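Side-chain contacts in methylmalonyl-CoA carboxyltransferase 12S subunit (Propionibacterium freudenreichii, PDB 1ON3), which transfers the carboxyl group of methylmalonyl-CoA to the biotin of the 1.3S subunit, working as the hexameric core of transcarboxylase: residues Asn52-Pro56 / His57-Glu61; Phe73-Asp76 / Lys77-Val80; Pro274-Glu277 / Leu278-Ile281; Asp460-Arg463 / Ala464-Glu468. All coordinates share one frame; numbering follows the deposited sequence.

Contact 1. Residues Asn52-Pro56 / His57-Glu61; sequences NLLDP and HSFDE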
ATOM      1  N   ASN E  52       9.555 -25.425 -33.870  1.00 18.62           N
ATOM      2  CA  ASN E  52       8.560 -24.871 -34.782  1.00 18.77           C
ATOM      3  C   ASN E  52       7.810 -23.685 -34.177  1.00 16.79           C
ATOM      4  O   ASN E  52       7.468 -22.729 -34.876  1.00 18.07           O
ATOM      5  CB  ASN E  52       7.556 -25.956 -35.181  1.00 21.25           C
ATOM      6  CG  ASN E  52       8.142 -26.956 -36.160  1.00 23.21           C
ATOM      7  OD1 ASN E  52       7.609 -28.049 -36.353  1.00 25.50           O
ATOM      8  ND2 ASN E  52       9.242 -26.580 -36.784  1.00 18.72           N
ATOM      9  N   LEU E  53       7.563 -23.748 -32.876  1.00 16.44           N
ATOM     10  CA  LEU E  53       6.836 -22.686 -32.190  1.00 18.37           C
ATOM     11  C   LEU E  53       7.672 -21.437 -31.916  1.00 18.95           C
ATOM     12  O   LEU E  53       7.207 -20.314 -32.118  1.00 17.22           O
ATOM     13  CB  LEU E  53       6.290 -23.208 -30.861  1.00 11.00           C
ATOM     14  CG  LEU E  53       5.585 -22.158 -29.977  1.00 14.00           C
ATOM     15  CD1 LEU E  53       4.170 -21.886 -30.511  1.00 14.66           C
ATOM     16  CD2 LEU E  53       5.502 -22.664 -28.545  1.00 10.75           C
ATOM     17  N   LEU E  54       8.900 -21.641 -31.447  1.00 15.49           N
ATOM     18  CA  LEU E  54       9.781 -20.535 -31.085  1.00 17.10           C
ATOM     19  C   LEU E  54      10.580 -19.936 -32.246  1.00 19.28           C
ATOM     20  O   LEU E  54      10.806 -20.595 -33.266  1.00 16.34           O
ATOM     21  CB  LEU E  54      10.745 -21.001 -29.989  1.00 15.97           C
ATOM     22  CG  LEU E  54      10.103 -21.667 -28.761  1.00 14.96           C
ATOM     23  CD1 LEU E  54      11.176 -22.272 -27.865  1.00 10.71           C
ATOM     24  CD2 LEU E  54       9.277 -20.631 -27.990  1.00 13.62           C
ATOM     25  N   ASP E  55      10.988 -18.677 -32.089  1.00 17.54           N
ATOM     26  CA  ASP E  55      11.785 -18.010 -33.114  1.00 19.27           C
ATOM     27  C   ASP E  55      13.061 -18.828 -33.326  1.00 21.07           C
ATOM     28  O   ASP E  55      13.592 -19.427 -32.383  1.00 19.27           O
ATOM     29  CB  ASP E  55      12.182 -16.593 -32.672  1.00 21.50           C
ATOM     30  CG  ASP E  55      10.995 -15.664 -32.540  1.00 15.40           C
ATOM     31  OD1 ASP E  55      10.021 -15.841 -33.290  1.00 17.85           O
ATOM     32  OD2 ASP E  55      11.048 -14.746 -31.696  1.00 19.14           O
ATOM     33  N   PRO E  56      13.565 -18.870 -34.566  1.00 20.79           N
ATOM     34  CA  PRO E  56      14.787 -19.627 -34.858  1.00 21.36           C
ATOM     35  C   PRO E  56      15.925 -19.350 -33.875  1.00 21.62           C
ATOM     36  O   PRO E  56      16.243 -18.198 -33.585  1.00 22.95           O
ATOM     37  CB  PRO E  56      15.138 -19.172 -36.271  1.00 23.70           C
ATOM     38  CG  PRO E  56      13.792 -18.983 -36.894  1.00 20.40           C
ATOM     39  CD  PRO E  56      13.016 -18.263 -35.793  1.00 19.81           C
ATOM     40  N   HIS E  57      16.528 -20.422 -33.371  1.00 21.08           N
ATOM     41  CA  HIS E  57      17.651 -20.339 -32.442  1.00 27.27           C
ATOM     42  C   HIS E  57      17.411 -19.570 -31.148  1.00 25.38           C
ATOM     43  O   HIS E  57      18.369 -19.183 -30.470  1.00 24.40           O
ATOM     44  CB  HIS E  57      18.870 -19.748 -33.159  1.00 31.19           C
ATOM     45  CG  HIS E  57      19.272 -20.515 -34.381  1.00 38.69           C
ATOM     46  ND1 HIS E  57      18.739 -20.263 -35.627  1.00 40.53           N
ATOM     47  CD2 HIS E  57      20.106 -21.572 -34.534  1.00 39.64           C
ATOM     48  CE1 HIS E  57      19.225 -21.133 -36.495  1.00 40.46           C
ATOM     49  NE2 HIS E  57      20.056 -21.939 -35.858  1.00 42.37           N
ATOM     50  N   SER E  58      16.146 -19.365 -30.787  1.00 19.10           N
ATOM     51  CA  SER E  58      15.836 -18.627 -29.568  1.00 16.91           C
ATOM     52  C   SER E  58      15.688 -19.525 -28.340  1.00 12.85           C
ATOM     53  O   SER E  58      15.711 -19.050 -27.207  1.00 17.19           O
ATOM     54  CB  SER E  58      14.549 -17.819 -29.754  1.00 15.49           C
ATOM     55  OG  SER E  58      13.409 -18.660 -29.786  1.00 15.16           O
ATOM     56  N   PHE E  59      15.531 -20.821 -28.554  1.00 15.28           N
ATOM     57  CA  PHE E  59      15.350 -21.730 -27.423  1.00 11.01           C
ATOM     58  C   PHE E  59      16.581 -21.878 -26.542  1.00 13.98           C
ATOM     59  O   PHE E  59      17.646 -22.280 -27.006  1.00 17.35           O
ATOM     60  CB  PHE E  59      14.913 -23.105 -27.908  1.00 13.60           C
ATOM     61  CG  PHE E  59      14.591 -24.055 -26.790  1.00 15.41           C
ATOM     62  CD1 PHE E  59      13.686 -23.690 -25.794  1.00 16.79           C
ATOM     63  CD2 PHE E  59      15.189 -25.309 -26.729  1.00 18.55           C
ATOM     64  CE1 PHE E  59      13.381 -24.571 -24.749  1.00 16.46           C
ATOM     65  CE2 PHE E  59      14.890 -26.195 -25.689  1.00 17.98           C
ATOM     66  CZ  PHE E  59      13.984 -25.820 -24.697  1.00 15.55           C
ATOM     67  N   ASP E  60      16.422 -21.540 -25.268  1.00 13.79           N
ATOM     68  CA  ASP E  60      17.489 -21.643 -24.282  1.00 18.71           C
ATOM     69  C   ASP E  60      17.037 -22.734 -23.303  1.00 17.88           C
ATOM     70  O   ASP E  60      16.279 -22.475 -22.370  1.00 16.23           O
ATOM     71  CB  ASP E  60      17.640 -20.318 -23.550  1.00 21.49           C
ATOM     72  CG  ASP E  60      18.954 -20.201 -22.822  1.00 29.40           C
ATOM     73  OD1 ASP E  60      19.431 -21.224 -22.288  1.00 33.91           O
ATOM     74  OD2 ASP E  60      19.507 -19.079 -22.776  1.00 33.12           O
ATOM     75  N   GLU E  61      17.512 -23.956 -23.513  1.00 15.78           N
ATOM     76  CA  GLU E  61      17.089 -25.068 -22.673  1.00 16.44           C
ATOM     77  C   GLU E  61      17.652 -25.147 -21.272  1.00 16.05           C
ATOM     78  O   GLU E  61      18.830 -24.873 -21.051  1.00 19.04           O
ATOM     79  CB  GLU E  61      17.381 -26.388 -23.389  1.00 20.05           C
ATOM     80  CG  GLU E  61      16.881 -27.603 -22.638  1.00 14.42           C
ATOM     81  CD  GLU E  61      17.002 -28.864 -23.473  1.00 16.03           C
ATOM     82  OE1 GLU E  61      16.539 -29.919 -23.009  1.00 13.80           O
ATOM     83  OE2 GLU E  61      17.562 -28.787 -24.589  1.00 16.08           O
TER
HETATM   84  O   HOH W   1      15.143 -22.262 -31.075  1.00 27.51           O
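A type II beta turn from Asp55 to Ser58 leads the chain out of helix 46-53 and towards strand 60-62. Pro56 and His57 fill its two middle positions, and His57 takes the positive phi (58°) that such a turn needs at its third residue. The carbonyl O of Asp55 is gripped twice by Ser58: the backbone N comes in at 3.0 Å from Asp55 O, the standard turn bond, and the hydroxyl OG donates to Asp55 O at 2.7 Å. Both donors reach the oxygen from the same face of the carbonyl plane, OG the less tilted of the two. With chi1 at 72°, OG is tucked between the Ser58 backbone N and carbonyl carbon, which turns it back toward Asp55 O; it is also hydrogen-bonded to Thr91 N. Replacing Ser58 by alanine removes both roles of the hydroxyl, and would probably leave Asp55 O with one strong bond fewer and the backbone N of Thr91 without its partner. A water accepts from Phe59 N at 2.9 Å and adds a weak bond to Asp55 O. Further along, methyl CD1 of Leu54 meets the ring of Phe59 obliquely, 3.5 Å from its CD1 atom. Strand 85-92 receives both of these side chains, Leu54 on Ile92 and Phe59 on Val86, while the Asp55 carboxylate bonds to Thr91 OG1 and to the backbone N of Leu93 and Gly94.

Contact 2. Residues Phe73-Asp76 / Lys77-Val80; sequences FGMD and KAVV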
ATOM      1  N   PHE E  73      11.084 -50.156  -8.826  1.00 24.49           N
ATOM      2  CA  PHE E  73      10.582 -50.824 -10.018  1.00 23.37           C
ATOM      3  C   PHE E  73      11.335 -50.528 -11.317  1.00 25.65           C
ATOM      4  O   PHE E  73      10.740 -50.167 -12.335  1.00 25.21           O
ATOM      5  CB  PHE E  73       9.086 -50.527 -10.161  1.00 26.76           C
ATOM      6  CG  PHE E  73       8.274 -50.950  -8.956  1.00 27.07           C
ATOM      7  CD1 PHE E  73       8.166 -52.297  -8.614  1.00 28.03           C
ATOM      8  CD2 PHE E  73       7.672 -50.004  -8.132  1.00 25.47           C
ATOM      9  CE1 PHE E  73       7.470 -52.696  -7.470  1.00 26.39           C
ATOM     10  CE2 PHE E  73       6.975 -50.390  -6.984  1.00 24.90           C
ATOM     11  CZ  PHE E  73       6.875 -51.740  -6.651  1.00 25.35           C
ATOM     12  N   GLY E  74      12.654 -50.678 -11.259  1.00 21.64           N
ATOM     13  CA  GLY E  74      13.485 -50.481 -12.430  1.00 23.39           C
ATOM     14  C   GLY E  74      13.938 -49.069 -12.730  1.00 19.95           C
ATOM     15  O   GLY E  74      14.709 -48.860 -13.663  1.00 19.72           O
ATOM     16  N   MET E  75      13.485 -48.093 -11.952  1.00 20.40           N
ATOM     17  CA  MET E  75      13.891 -46.727 -12.226  1.00 16.32           C
ATOM     18  C   MET E  75      15.371 -46.512 -11.955  1.00 21.56           C
ATOM     19  O   MET E  75      15.989 -45.611 -12.528  1.00 18.57           O
ATOM     20  CB  MET E  75      13.039 -45.750 -11.413  1.00 17.37           C
ATOM     21  CG  MET E  75      11.577 -45.732 -11.837  1.00 15.87           C
ATOM     22  SD  MET E  75      11.319 -45.426 -13.604  1.00 21.17           S
ATOM     23  CE  MET E  75      12.162 -43.816 -13.803  1.00 16.14           C
ATOM     24  N   ASP E  76      15.950 -47.357 -11.104  1.00 24.50           N
ATOM     25  CA  ASP E  76      17.366 -47.241 -10.759  1.00 24.93           C
ATOM     26  C   ASP E  76      18.283 -47.509 -11.943  1.00 28.62           C
ATOM     27  O   ASP E  76      19.397 -46.985 -12.008  1.00 32.44           O
ATOM     28  CB  ASP E  76      17.719 -48.193  -9.610  1.00 28.78           C
ATOM     29  CG  ASP E  76      17.375 -49.647  -9.911  1.00 33.18           C
ATOM     30  OD1 ASP E  76      17.877 -50.521  -9.173  1.00 40.27           O
ATOM     31  OD2 ASP E  76      16.606 -49.923 -10.861  1.00 29.56           O
ATOM     32  N   LYS E  77      17.812 -48.313 -12.885  1.00 26.27           N
ATOM     33  CA  LYS E  77      18.598 -48.648 -14.065  1.00 30.42           C
ATOM     34  C   LYS E  77      18.110 -47.907 -15.309  1.00 30.65           C
ATOM     35  O   LYS E  77      18.802 -47.865 -16.324  1.00 31.78           O
ATOM     36  CB  LYS E  77      18.530 -50.162 -14.311  1.00 32.04           C
ATOM     37  CG  LYS E  77      17.098 -50.704 -14.455  1.00 39.92           C
ATOM     38  CD  LYS E  77      16.430 -50.227 -15.756  1.00 43.78           C
ATOM     39  CE  LYS E  77      14.941 -50.537 -15.807  1.00 41.18           C
ATOM     40  NZ  LYS E  77      14.295 -49.905 -16.997  1.00 48.08           N
ATOM     41  N   ALA E  78      16.915 -47.328 -15.233  1.00 27.25           N
ATOM     42  CA  ALA E  78      16.354 -46.639 -16.383  1.00 24.61           C
ATOM     43  C   ALA E  78      17.091 -45.375 -16.805  1.00 22.94           C
ATOM     44  O   ALA E  78      17.535 -44.583 -15.970  1.00 22.58           O
ATOM     45  CB  ALA E  78      14.880 -46.322 -16.129  1.00 26.27           C
ATOM     46  N   VAL E  79      17.236 -45.221 -18.119  1.00 22.02           N
ATOM     47  CA  VAL E  79      17.867 -44.050 -18.729  1.00 22.63           C
ATOM     48  C   VAL E  79      16.665 -43.293 -19.295  1.00 24.57           C
ATOM     49  O   VAL E  79      15.996 -43.775 -20.212  1.00 21.85           O
ATOM     50  CB  VAL E  79      18.812 -44.442 -19.885  1.00 27.17           C
ATOM     51  CG1 VAL E  79      19.264 -43.194 -20.630  1.00 29.51           C
ATOM     52  CG2 VAL E  79      20.032 -45.187 -19.336  1.00 28.06           C
ATOM     53  N   VAL E  80      16.389 -42.118 -18.742  1.00 23.09           N
ATOM     54  CA  VAL E  80      15.230 -41.324 -19.151  1.00 17.01           C
ATOM     55  C   VAL E  80      15.667 -39.899 -19.482  1.00 19.53           C
ATOM     56  O   VAL E  80      15.565 -39.002 -18.643  1.00 20.89           O
ATOM     57  CB  VAL E  80      14.201 -41.294 -17.989  1.00 18.67           C
ATOM     58  CG1 VAL E  80      12.858 -40.787 -18.461  1.00 15.21           C
ATOM     59  CG2 VAL E  80      14.066 -42.684 -17.384  1.00 19.14           C
TER
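Lys77 turns back on itself: chi1 (56°) sets CG between the backbone N and the carbonyl carbon, and a bend at chi2 (69°) folds the aliphatic chain back toward Gly74. Beyond the bend the chain runs extended to NZ. Its CE is modelled too close to Gly74 O, so the detail there is doubtful. The carboxylate of Asp76 lies near the next peptide, with OD2 2.9 Å from Lys77 N. The Asp76 and Lys77 side chains cross at about a right angle, and OD2 of Asp76 stays 6.6 Å from NZ of Lys77, too far for a salt bridge. The backbone here, in the loop between strands 60-62 and 85-92, turns tightly, with Lys77 N bonded to Gly74 O at 3.2 Å, while Ala78 N gives only weak bonds to Gly74 O and to Met75 O; the latter also accepts from His68 NE2. Gly74 enters the turn with a positive phi, where a CB would run into the carbonyl O of Phe73. All three torsions of Met75 lie near -60°, coiling the chain so that methyl CE comes within 4.2 Å of Val80 CG2 and 4.4 Å of Ala78 CB. Met75 and Val80 also touch Arg143, a residue of the methylmalonyl-CoA pocket, and the Met75 side chain lies about 8 Å from that ligand. The chemistry is thus divided: backbone amides, mostly through weak bonds, probably help to hold the turn, an apolar cluster backs a pocket residue, and the opposite charges of Asp76 and Lys77 probably attract only at long range.

Contact 3. Residues Pro274-Glu277 / Leu278-Ile281; sequences PNTE and LRDI
Methyl CG2 of Thr276 sits over one face of the Arg279 guanidinium, 3.6 Å from NH1 and displaced towards the rim of the group. The two side chains meet at a slant. In Thr276, chi1 of 61° places OG1 between the backbone N and the carbonyl carbon, which leaves the methyl as the branch facing the arginine. Arg279 runs extended from CG to NE, and its CB passes 3.3 Å from Thr276 O on the way. The far end of the arginine is held by a salt bridge from NH2 to Asp491, and the side chain also packs on Met12 of a neighbouring subunit. All this sits at the start of the short, weakly bonded helix 278-281. Asn275 caps the entry: its OD1 accepts from Glu277 N at 3.0 Å, closing an Asx turn, while its backbone O receives Leu278 N at 3.2 Å in a type I beta turn. Two more bonds of the same three-residue spacing follow, Arg279 N to Thr276 O at 3.0 Å and Asp280 N to Glu277 O at 3.0 Å, each donor standing well above the carbonyl plane. Leu278 lays its CB 3.5 Å from Asn275 O and its side chain packs on Lys298 and Ile299 of helix 293-299. Ile281 brings CG1 alongside Glu277 O, 3.6 Å away, and packs against the same helix, on Val295 and Lys298.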
ATOM      1  N   PRO E 274     -18.117   4.868 -42.508  1.00 23.73           N
ATOM      2  CA  PRO E 274     -19.373   4.112 -42.449  1.00 22.75           C
ATOM      3  C   PRO E 274     -19.401   2.952 -43.431  1.00 24.70           C
ATOM      4  O   PRO E 274     -18.726   2.994 -44.454  1.00 28.36           O
ATOM      5  CB  PRO E 274     -20.428   5.165 -42.797  1.00 22.54           C
ATOM      6  CG  PRO E 274     -19.812   6.447 -42.301  1.00 23.59           C
ATOM      7  CD  PRO E 274     -18.374   6.297 -42.769  1.00 17.16           C
ATOM      8  N   ASN E 275     -20.153   1.909 -43.100  1.00 20.37           N
ATOM      9  CA  ASN E 275     -20.312   0.771 -43.994  1.00 23.50           C
ATOM     10  C   ASN E 275     -21.800   0.460 -43.994  1.00 25.55           C
ATOM     11  O   ASN E 275     -22.317  -0.159 -43.065  1.00 25.62           O
ATOM     12  CB  ASN E 275     -19.528  -0.454 -43.521  1.00 25.36           C
ATOM     13  CG  ASN E 275     -19.549  -1.576 -44.549  1.00 25.90           C
ATOM     14  OD1 ASN E 275     -20.457  -1.654 -45.373  1.00 26.37           O
ATOM     15  ND2 ASN E 275     -18.555  -2.451 -44.499  1.00 27.93           N
ATOM     16  N   THR E 276     -22.489   0.895 -45.040  1.00 20.81           N
ATOM     17  CA  THR E 276     -23.926   0.702 -45.148  1.00 24.15           C
ATOM     18  C   THR E 276     -24.390  -0.744 -45.234  1.00 23.01           C
ATOM     19  O   THR E 276     -25.564  -1.025 -45.000  1.00 21.93           O
ATOM     20  CB  THR E 276     -24.481   1.466 -46.360  1.00 25.02           C
ATOM     21  OG1 THR E 276     -23.870   0.957 -47.550  1.00 21.33           O
ATOM     22  CG2 THR E 276     -24.172   2.959 -46.229  1.00 25.79           C
ATOM     23  N   GLU E 277     -23.487  -1.663 -45.567  1.00 23.82           N
ATOM     24  CA  GLU E 277     -23.866  -3.064 -45.665  1.00 23.34           C
ATOM     25  C   GLU E 277     -24.331  -3.582 -44.313  1.00 20.87           C
ATOM     26  O   GLU E 277     -25.117  -4.519 -44.247  1.00 19.80           O
ATOM     27  CB  GLU E 277     -22.700  -3.923 -46.160  1.00 29.81           C
ATOM     28  CG  GLU E 277     -22.212  -3.571 -47.553  1.00 37.89           C
ATOM     29  CD  GLU E 277     -21.133  -4.521 -48.047  1.00 45.58           C
ATOM     30  OE1 GLU E 277     -21.470  -5.664 -48.423  1.00 49.03           O
ATOM     31  OE2 GLU E 277     -19.946  -4.128 -48.048  1.00 47.40           O
ATOM     32  N   LEU E 278     -23.854  -2.957 -43.240  1.00 21.17           N
ATOM     33  CA  LEU E 278     -24.237  -3.359 -41.886  1.00 20.54           C
ATOM     34  C   LEU E 278     -25.734  -3.156 -41.628  1.00 24.83           C
ATOM     35  O   LEU E 278     -26.319  -3.802 -40.751  1.00 17.88           O
ATOM     36  CB  LEU E 278     -23.435  -2.567 -40.860  1.00 17.95           C
ATOM     37  CG  LEU E 278     -22.019  -3.069 -40.571  1.00 23.78           C
ATOM     38  CD1 LEU E 278     -21.195  -1.976 -39.878  1.00 18.29           C
ATOM     39  CD2 LEU E 278     -22.115  -4.344 -39.708  1.00 20.57           C
ATOM     40  N   ARG E 279     -26.355  -2.253 -42.384  1.00 19.36           N
ATOM     41  CA  ARG E 279     -27.784  -2.005 -42.214  1.00 22.31           C
ATOM     42  C   ARG E 279     -28.610  -3.176 -42.706  1.00 17.92           C
ATOM     43  O   ARG E 279     -29.776  -3.312 -42.340  1.00 23.89           O
ATOM     44  CB  ARG E 279     -28.221  -0.782 -43.012  1.00 19.91           C
ATOM     45  CG  ARG E 279     -27.623   0.526 -42.576  1.00 24.17           C
ATOM     46  CD  ARG E 279     -28.002   1.602 -43.575  1.00 22.09           C
ATOM     47  NE  ARG E 279     -27.370   2.877 -43.255  1.00 21.48           N
ATOM     48  CZ  ARG E 279     -27.209   3.865 -44.128  1.00 21.55           C
ATOM     49  NH1 ARG E 279     -27.637   3.721 -45.375  1.00 25.70           N
ATOM     50  NH2 ARG E 279     -26.608   4.989 -43.760  1.00 22.55           N
ATOM     51  N   ASP E 280     -28.016  -4.030 -43.531  1.00 24.13           N
ATOM     52  CA  ASP E 280     -28.792  -5.131 -44.099  1.00 26.75           C
ATOM     53  C   ASP E 280     -28.549  -6.530 -43.564  1.00 26.49           C
ATOM     54  O   ASP E 280     -29.261  -7.465 -43.932  1.00 30.74           O
ATOM     55  CB  ASP E 280     -28.605  -5.130 -45.616  1.00 31.36           C
ATOM     56  CG  ASP E 280     -28.814  -3.754 -46.221  1.00 33.25           C
ATOM     57  OD1 ASP E 280     -29.858  -3.140 -45.930  1.00 34.22           O
ATOM     58  OD2 ASP E 280     -27.936  -3.289 -46.978  1.00 36.87           O
ATOM     59  N   ILE E 281     -27.566  -6.684 -42.691  1.00 22.70           N
ATOM     60  CA  ILE E 281     -27.251  -8.001 -42.164  1.00 22.17           C
ATOM     61  C   ILE E 281     -28.314  -8.539 -41.220  1.00 21.75           C
ATOM     62  O   ILE E 281     -28.692  -9.706 -41.312  1.00 22.56           O
ATOM     63  CB  ILE E 281     -25.895  -7.988 -41.439  1.00 21.76           C
ATOM     64  CG1 ILE E 281     -24.799  -7.553 -42.412  1.00 26.94           C
ATOM     65  CG2 ILE E 281     -25.598  -9.368 -40.879  1.00 21.72           C
ATOM     66  CD1 ILE E 281     -23.448  -7.279 -41.757  1.00 26.35           C
TER

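Contact 4. Residues Asp460-Arg463 / Ala464-Glu468; sequences DAMR and AEKIE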
ATOM      1  N   ASP E 460     -60.128  -8.816 -29.214  1.00 27.48           N
ATOM      2  CA  ASP E 460     -58.992  -8.861 -30.134  1.00 28.14           C
ATOM      3  C   ASP E 460     -58.451  -7.478 -30.443  1.00 27.92           C
ATOM      4  O   ASP E 460     -57.236  -7.281 -30.533  1.00 28.11           O
ATOM      5  CB  ASP E 460     -59.377  -9.530 -31.457  1.00 30.81           C
ATOM      6  CG  ASP E 460     -59.795 -10.972 -31.285  1.00 34.88           C
ATOM      7  OD1 ASP E 460     -59.103 -11.725 -30.566  1.00 35.74           O
ATOM      8  OD2 ASP E 460     -60.816 -11.357 -31.886  1.00 38.07           O
ATOM      9  N   ALA E 461     -59.357  -6.529 -30.642  1.00 22.71           N
ATOM     10  CA  ALA E 461     -58.964  -5.156 -30.947  1.00 24.21           C
ATOM     11  C   ALA E 461     -58.305  -4.516 -29.726  1.00 26.85           C
ATOM     12  O   ALA E 461     -57.370  -3.724 -29.853  1.00 25.57           O
ATOM     13  CB  ALA E 461     -60.188  -4.344 -31.370  1.00 24.08           C
ATOM     14  N   MET E 462     -58.803  -4.857 -28.543  1.00 27.12           N
ATOM     15  CA  MET E 462     -58.258  -4.308 -27.306  1.00 28.59           C
ATOM     16  C   MET E 462     -56.855  -4.854 -27.104  1.00 26.03           C
ATOM     17  O   MET E 462     -55.947  -4.105 -26.757  1.00 28.93           O
ATOM     18  CB  MET E 462     -59.139  -4.686 -26.109  1.00 27.17           C
ATOM     19  CG  MET E 462     -58.681  -4.093 -24.769  1.00 33.41           C
ATOM     20  SD  MET E 462     -58.582  -2.284 -24.794  1.00 32.21           S
ATOM     21  CE  MET E 462     -60.294  -1.846 -24.487  1.00 30.67           C
ATOM     22  N   ARG E 463     -56.677  -6.153 -27.339  1.00 26.15           N
ATOM     23  CA  ARG E 463     -55.363  -6.760 -27.172  1.00 28.20           C
ATOM     24  C   ARG E 463     -54.336  -6.128 -28.111  1.00 28.35           C
ATOM     25  O   ARG E 463     -53.262  -5.724 -27.676  1.00 28.64           O
ATOM     26  CB  ARG E 463     -55.413  -8.271 -27.403  1.00 30.37           C
ATOM     27  CG  ARG E 463     -54.018  -8.887 -27.491  1.00 32.09           C
ATOM     28  CD  ARG E 463     -54.027 -10.398 -27.614  1.00 34.28           C
ATOM     29  NE  ARG E 463     -54.422 -11.059 -26.374  1.00 39.30           N
ATOM     30  CZ  ARG E 463     -55.677 -11.334 -26.036  1.00 42.87           C
ATOM     31  NH1 ARG E 463     -56.674 -11.008 -26.850  1.00 43.17           N
ATOM     32  NH2 ARG E 463     -55.934 -11.936 -24.880  1.00 41.41           N
ATOM     33  N   ALA E 464     -54.665  -6.034 -29.395  1.00 25.67           N
ATOM     34  CA  ALA E 464     -53.743  -5.440 -30.361  1.00 27.92           C
ATOM     35  C   ALA E 464     -53.441  -3.988 -29.984  1.00 25.17           C
ATOM     36  O   ALA E 464     -52.326  -3.499 -30.178  1.00 26.22           O
ATOM     37  CB  ALA E 464     -54.343  -5.513 -31.782  1.00 30.65           C
ATOM     38  N   GLU E 465     -54.445  -3.304 -29.448  1.00 24.84           N
ATOM     39  CA  GLU E 465     -54.297  -1.918 -29.013  1.00 30.56           C
ATOM     40  C   GLU E 465     -53.289  -1.797 -27.859  1.00 27.28           C
ATOM     41  O   GLU E 465     -52.389  -0.952 -27.883  1.00 23.70           O
ATOM     42  CB  GLU E 465     -55.653  -1.362 -28.562  1.00 33.46           C
ATOM     43  CG  GLU E 465     -55.560  -0.141 -27.648  1.00 40.45           C
ATOM     44  CD  GLU E 465     -54.878   1.042 -28.316  1.00 47.77           C
ATOM     45  OE1 GLU E 465     -54.589   2.044 -27.619  1.00 48.01           O
ATOM     46  OE2 GLU E 465     -54.637   0.972 -29.543  1.00 49.61           O
ATOM     47  N   LYS E 466     -53.457  -2.645 -26.852  1.00 25.78           N
ATOM     48  CA  LYS E 466     -52.582  -2.643 -25.679  1.00 29.13           C
ATOM     49  C   LYS E 466     -51.169  -3.114 -25.991  1.00 29.00           C
ATOM     50  O   LYS E 466     -50.193  -2.571 -25.462  1.00 27.83           O
ATOM     51  CB  LYS E 466     -53.191  -3.507 -24.575  1.00 30.56           C
ATOM     52  CG  LYS E 466     -54.440  -2.885 -23.974  1.00 33.53           C
ATOM     53  CD  LYS E 466     -54.108  -1.501 -23.431  1.00 40.23           C
ATOM     54  CE  LYS E 466     -55.328  -0.791 -22.874  1.00 45.13           C
ATOM     55  NZ  LYS E 466     -54.964   0.518 -22.250  1.00 47.17           N
ATOM     56  N   ILE E 467     -51.060  -4.123 -26.845  1.00 24.81           N
ATOM     57  CA  ILE E 467     -49.758  -4.634 -27.232  1.00 27.19           C
ATOM     58  C   ILE E 467     -49.002  -3.510 -27.937  1.00 28.79           C
ATOM     59  O   ILE E 467     -47.821  -3.276 -27.676  1.00 26.72           O
ATOM     60  CB  ILE E 467     -49.907  -5.848 -28.163  1.00 25.93           C
ATOM     61  CG1 ILE E 467     -50.357  -7.057 -27.335  1.00 23.01           C
ATOM     62  CG2 ILE E 467     -48.596  -6.106 -28.914  1.00 22.63           C
ATOM     63  CD1 ILE E 467     -50.660  -8.287 -28.143  1.00 21.97           C
ATOM     64  N   GLU E 468     -49.705  -2.810 -28.819  1.00 27.38           N
ATOM     65  CA  GLU E 468     -49.140  -1.691 -29.566  1.00 28.78           C
ATOM     66  C   GLU E 468     -48.677  -0.620 -28.580  1.00 26.46           C
ATOM     67  O   GLU E 468     -47.572  -0.091 -28.699  1.00 27.49           O
ATOM     68  CB  GLU E 468     -50.210  -1.130 -30.511  1.00 32.36           C
ATOM     69  CG  GLU E 468     -49.766  -0.007 -31.438  1.00 39.11           C
ATOM     70  CD  GLU E 468     -48.612  -0.396 -32.350  1.00 43.75           C
ATOM     71  OE1 GLU E 468     -48.466  -1.598 -32.672  1.00 47.33           O
ATOM     72  OE2 GLU E 468     -47.857   0.512 -32.760  1.00 44.27           O
TER
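Between Asp460 and Ile467 the backbone is regular alpha helix: Ala464, Glu465, Lys466 and Ile467 each donate N-H to the carbonyl four residues back, ending with Ile467 N to Arg463 O at 2.8 Å, a bond that runs nearly along the C=O axis. The side chains pair with the same spacing. Arg463 and Ile467 lie alongside each other, pointing the same way, and CG of Arg463 meets CD1 of Ile467 at 3.5 Å. With CG of Arg463 opposite its backbone N (chi1 169°) and the chain bent at chi3, the first methylenes lie along the isoleucine before the guanidinium turns off to where NE bonds to Asn446 OD1. The CG1 branch of Ile467 also leans over the backbone, 3.2 Å from Arg463 O. A glycine in place of Ile467 would probably leave the arginine methylenes without their neighbour and open a gap against helix 441-448, where Ile467 touches Ala441, Glu442 and Ala445. One residue earlier in each segment, Met462 and Lys466 are likewise side by side, though looser: SD of Met462 is 4.1 Å from CE of Lys466. Met462 also packs on Glu452 and Ile453 of helix 450-454. From Lys466 NZ two long, weak ion pairs reach Glu452 and Glu469. On this surface stretch of helix 459-474, then, Arg463 leans on the residue four ahead and combines methylene packing with a firm bond from NE to Asn446, whereas Lys466 leans on the one four behind and its weak ion pairs probably add a diffuse attraction.

How the contacts relate
The four contacts follow one another along the chain without overlap. Contacts 1 and 2 belong to the N-terminal carboxyltransferase region: the first joins helix 46-53 to strand 60-62, outermost of its sheet within the chain, and the second lies in the loop from that strand to strand 85-92, their centres 30 Å apart. Contacts 3 and 4, centres 34 Å apart, belong to the C-terminal region, at the entry to helix 278-281 and along helix 459-474. Contacts 2 and 4 are farthest apart, about 83 Å between centres. The two pairs fall in the two halves of a duplicated domain, each half carrying methylmalonyl-CoA, and all four contacts reach a neighbouring subunit of the hexamer, through Asp60, Phe73, Arg279 and Glu468.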